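Local coordinates for glycosylation Associate Protein 3 (Streptococcus agalactiae serotype V, PDB 6OYC), which probably takes part, in complex with Gap1 and Gap2, in the glycosylation and accessory Sec-dependent secretion of streptococcal surface glycoproteins, at residues Ser82-Arg87 against Ile121-Ala126. Residues are numbered along the deposited sequence; the frame is centred on the assembly and turned at random.
Sequences SSLFVR and ISLINA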
ATOM      1  N   SER C  82      -3.159 -14.138 -20.520  1.00 77.28           N
ATOM      2  CA  SER C  82      -2.808 -13.366 -21.710  1.00 77.61           C
ATOM      3  C   SER C  82      -3.793 -12.232 -22.009  1.00 80.50           C
ATOM      4  O   SER C  82      -3.428 -11.281 -22.715  1.00 75.83           O
ATOM      5  CB  SER C  82      -2.716 -14.308 -22.921  1.00 79.40           C
ATOM      6  OG  SER C  82      -4.003 -14.723 -23.379  1.00 73.63           O
ATOM      7  N   SER C  83      -5.017 -12.296 -21.476  1.00 75.68           N
ATOM      8  CA  SER C  83      -6.109 -11.431 -21.910  1.00 74.44           C
ATOM      9  C   SER C  83      -6.222 -10.120 -21.132  1.00 66.48           C
ATOM     10  O   SER C  83      -7.108  -9.317 -21.448  1.00 66.74           O
ATOM     11  CB  SER C  83      -7.442 -12.185 -21.832  1.00 72.06           C
ATOM     12  OG  SER C  83      -7.836 -12.374 -20.481  1.00 73.80           O
ATOM     13  N   LEU C  84      -5.369  -9.875 -20.133  1.00 61.73           N
ATOM     14  CA  LEU C  84      -5.270  -8.555 -19.505  1.00 61.05           C
ATOM     15  C   LEU C  84      -3.821  -8.100 -19.550  1.00 50.31           C
ATOM     16  O   LEU C  84      -2.989  -8.612 -18.797  1.00 52.72           O
ATOM     17  CB  LEU C  84      -5.774  -8.558 -18.058  1.00 56.51           C
ATOM     18  CG  LEU C  84      -5.803  -7.158 -17.417  1.00 51.57           C
ATOM     19  CD1 LEU C  84      -6.925  -6.286 -18.013  1.00 50.52           C
ATOM     20  CD2 LEU C  84      -5.905  -7.199 -15.892  1.00 46.79           C
ATOM     21  N   PHE C  85      -3.515  -7.118 -20.396  1.00 45.26           N
ATOM     22  CA  PHE C  85      -2.134  -6.685 -20.541  1.00 42.38           C
ATOM     23  C   PHE C  85      -2.006  -5.173 -20.354  1.00 44.56           C
ATOM     24  O   PHE C  85      -2.990  -4.445 -20.176  1.00 40.98           O
ATOM     25  CB  PHE C  85      -1.537  -7.150 -21.884  1.00 43.79           C
ATOM     26  CG  PHE C  85      -2.158  -6.526 -23.096  1.00 51.69           C
ATOM     27  CD1 PHE C  85      -3.260  -7.117 -23.710  1.00 59.05           C
ATOM     28  CD2 PHE C  85      -1.621  -5.374 -23.653  1.00 45.89           C
ATOM     29  CE1 PHE C  85      -3.841  -6.543 -24.842  1.00 62.75           C
ATOM     30  CE2 PHE C  85      -2.187  -4.800 -24.787  1.00 56.96           C
ATOM     31  CZ  PHE C  85      -3.301  -5.388 -25.385  1.00 62.44           C
ATOM     32  N   VAL C  86      -0.753  -4.717 -20.358  1.00 38.50           N
ATOM     33  CA  VAL C  86      -0.401  -3.356 -20.001  1.00 36.91           C
ATOM     34  C   VAL C  86       0.502  -2.787 -21.091  1.00 37.53           C
ATOM     35  O   VAL C  86       1.497  -3.409 -21.476  1.00 37.91           O
ATOM     36  CB  VAL C  86       0.286  -3.288 -18.619  1.00 38.49           C
ATOM     37  CG1 VAL C  86       0.685  -1.871 -18.285  1.00 31.96           C
ATOM     38  CG2 VAL C  86      -0.642  -3.816 -17.537  1.00 38.95           C
ATOM     39  N   ARG C  87       0.152  -1.610 -21.579  1.00 35.56           N
ATOM     40  CA  ARG C  87       0.906  -0.899 -22.595  1.00 32.75           C
ATOM     41  C   ARG C  87       1.456   0.392 -21.992  1.00 32.18           C
ATOM     42  O   ARG C  87       0.687   1.258 -21.539  1.00 29.00           O
ATOM     43  CB  ARG C  87       0.012  -0.602 -23.795  1.00 31.39           C
ATOM     44  CG  ARG C  87       0.691   0.126 -24.935  1.00 35.72           C
ATOM     45  CD  ARG C  87      -0.211   0.076 -26.195  1.00 38.89           C
ATOM     46  NE  ARG C  87       0.134   1.124 -27.162  1.00 42.93           N
ATOM     47  CZ  ARG C  87       0.266   0.930 -28.475  1.00 44.04           C
ATOM     48  NH1 ARG C  87       0.084  -0.280 -29.001  1.00 42.46           N
ATOM     49  NH2 ARG C  87       0.571   1.954 -29.266  1.00 41.82           N
ATOM     50  N   ILE C 121       0.523   4.837 -19.174  1.00 32.64           N
ATOM     51  CA  ILE C 121       0.394   3.395 -19.005  1.00 30.76           C
ATOM     52  C   ILE C 121      -1.084   3.064 -19.069  1.00 31.93           C
ATOM     53  O   ILE C 121      -1.891   3.717 -18.403  1.00 31.79           O
ATOM     54  CB  ILE C 121       1.016   2.907 -17.682  1.00 27.98           C
ATOM     55  CG1 ILE C 121       2.506   3.265 -17.634  1.00 30.07           C
ATOM     56  CG2 ILE C 121       0.825   1.432 -17.553  1.00 28.26           C
ATOM     57  CD1 ILE C 121       3.179   3.011 -16.278  1.00 28.87           C
ATOM     58  N   SER C 122      -1.440   2.068 -19.880  1.00 33.74           N
ATOM     59  CA  SER C 122      -2.830   1.710 -20.121  1.00 32.19           C
ATOM     60  C   SER C 122      -3.068   0.245 -19.801  1.00 36.10           C
ATOM     61  O   SER C 122      -2.307  -0.628 -20.233  1.00 33.83           O
ATOM     62  CB  SER C 122      -3.229   1.984 -21.571  1.00 32.39           C
ATOM     63  OG  SER C 122      -3.302   3.367 -21.810  1.00 32.79           O
ATOM     64  N   LEU C 123      -4.121  -0.013 -19.032  1.00 38.72           N
ATOM     65  CA  LEU C 123      -4.652  -1.355 -18.854  1.00 40.08           C
ATOM     66  C   LEU C 123      -5.531  -1.680 -20.052  1.00 43.28           C
ATOM     67  O   LEU C 123      -6.437  -0.908 -20.389  1.00 42.88           O
ATOM     68  CB  LEU C 123      -5.473  -1.420 -17.571  1.00 39.02           C
ATOM     69  CG  LEU C 123      -5.561  -2.665 -16.705  1.00 46.17           C
ATOM     70  CD1 LEU C 123      -4.174  -3.047 -16.199  1.00 42.02           C
ATOM     71  CD2 LEU C 123      -6.520  -2.391 -15.524  1.00 40.76           C
ATOM     72  N   ILE C 124      -5.263  -2.802 -20.710  1.00 44.86           N
ATOM     73  CA  ILE C 124      -5.994  -3.163 -21.919  1.00 49.19           C
ATOM     74  C   ILE C 124      -6.615  -4.545 -21.751  1.00 50.83           C
ATOM     75  O   ILE C 124      -5.920  -5.513 -21.419  1.00 53.31           O
ATOM     76  CB  ILE C 124      -5.095  -3.098 -23.161  1.00 51.40           C
ATOM     77  CG1 ILE C 124      -4.512  -1.692 -23.290  1.00 48.49           C
ATOM     78  CG2 ILE C 124      -5.893  -3.450 -24.395  1.00 54.31           C
ATOM     79  CD1 ILE C 124      -3.649  -1.491 -24.494  1.00 43.56           C
ATOM     80  N   ASN C 125      -7.928  -4.622 -21.976  1.00 58.34           N
ATOM     81  CA  ASN C 125      -8.681  -5.870 -21.917  1.00 63.74           C
ATOM     82  C   ASN C 125      -8.668  -6.524 -23.293  1.00 64.82           C
ATOM     83  O   ASN C 125      -9.064  -5.897 -24.284  1.00 60.85           O
ATOM     84  CB  ASN C 125     -10.124  -5.614 -21.468  1.00 60.76           C
ATOM     85  CG  ASN C 125     -10.920  -6.902 -21.271  1.00 63.42           C
ATOM     86  OD1 ASN C 125     -10.374  -7.921 -20.855  1.00 67.66           O
ATOM     87  ND2 ASN C 125     -12.213  -6.856 -21.568  1.00 63.85           N
ATOM     88  N   ALA C 126      -8.221  -7.780 -23.348  1.00 63.30           N
ATOM     89  CA  ALA C 126      -8.184  -8.535 -24.596  1.00 70.11           C
ATOM     90  C   ALA C 126      -9.119  -9.744 -24.545  1.00 69.77           C
ATOM     91  O   ALA C 126      -8.661 -10.891 -24.599  1.00 68.83           O
ATOM     92  CB  ALA C 126      -6.748  -8.977 -24.896  1.00 64.85           C
TER
HETATM   93  O   HOH W   1      -0.342   3.633 -22.496  1.00 29.63           O
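The Phe85 ring takes Ile124 over one face and Ala126 at its edge. Ile124 CB lies 3.9 Å from the ring centroid, 20° off the normal and displaced toward the rim, a CH-pi contact; Ile124 CG2 comes to 3.4 Å of Phe85 CZ. Ala126 CB stands in the ring plane, 3.8 Å from Phe85 CE1. With chi1 at 66°, Phe85 CG sits between its backbone N and carbonyl carbon, and the ring is thereby laid across Ile124. Ile124 CD1 packs 3.8 Å from Arg87 CB, while the extended arginine chain runs on to a salt bridge with Glu89 and a cation-pi contact with Phe100. Phe85-Ile124 and Arg87-Ser122 are hydrogen-bonded antiparallel pairs, each with two reciprocal N-H...O bonds (Ile124 N to Phe85 O, 2.9 Å); the N-to-C directions of 84-87 and 121-125 make 157°. Just past the strand end, Ala126 N donates to Ser83 O at 2.7 Å. On the sheet face carrying Leu84, Val86 and Leu123, Val86 CG1 meets Ile121 CG2 at 3.4 Å and Leu84 CD1 approaches Leu123 CG. These side chains pack on strands 69-78 and 130-140 of a second sheet, consistent with a galactose-binding-like beta-sandwich. A water donates to Arg87 O and hydrogen-bonds Ser122 OG, whose other partners include Thr45 and Asn42.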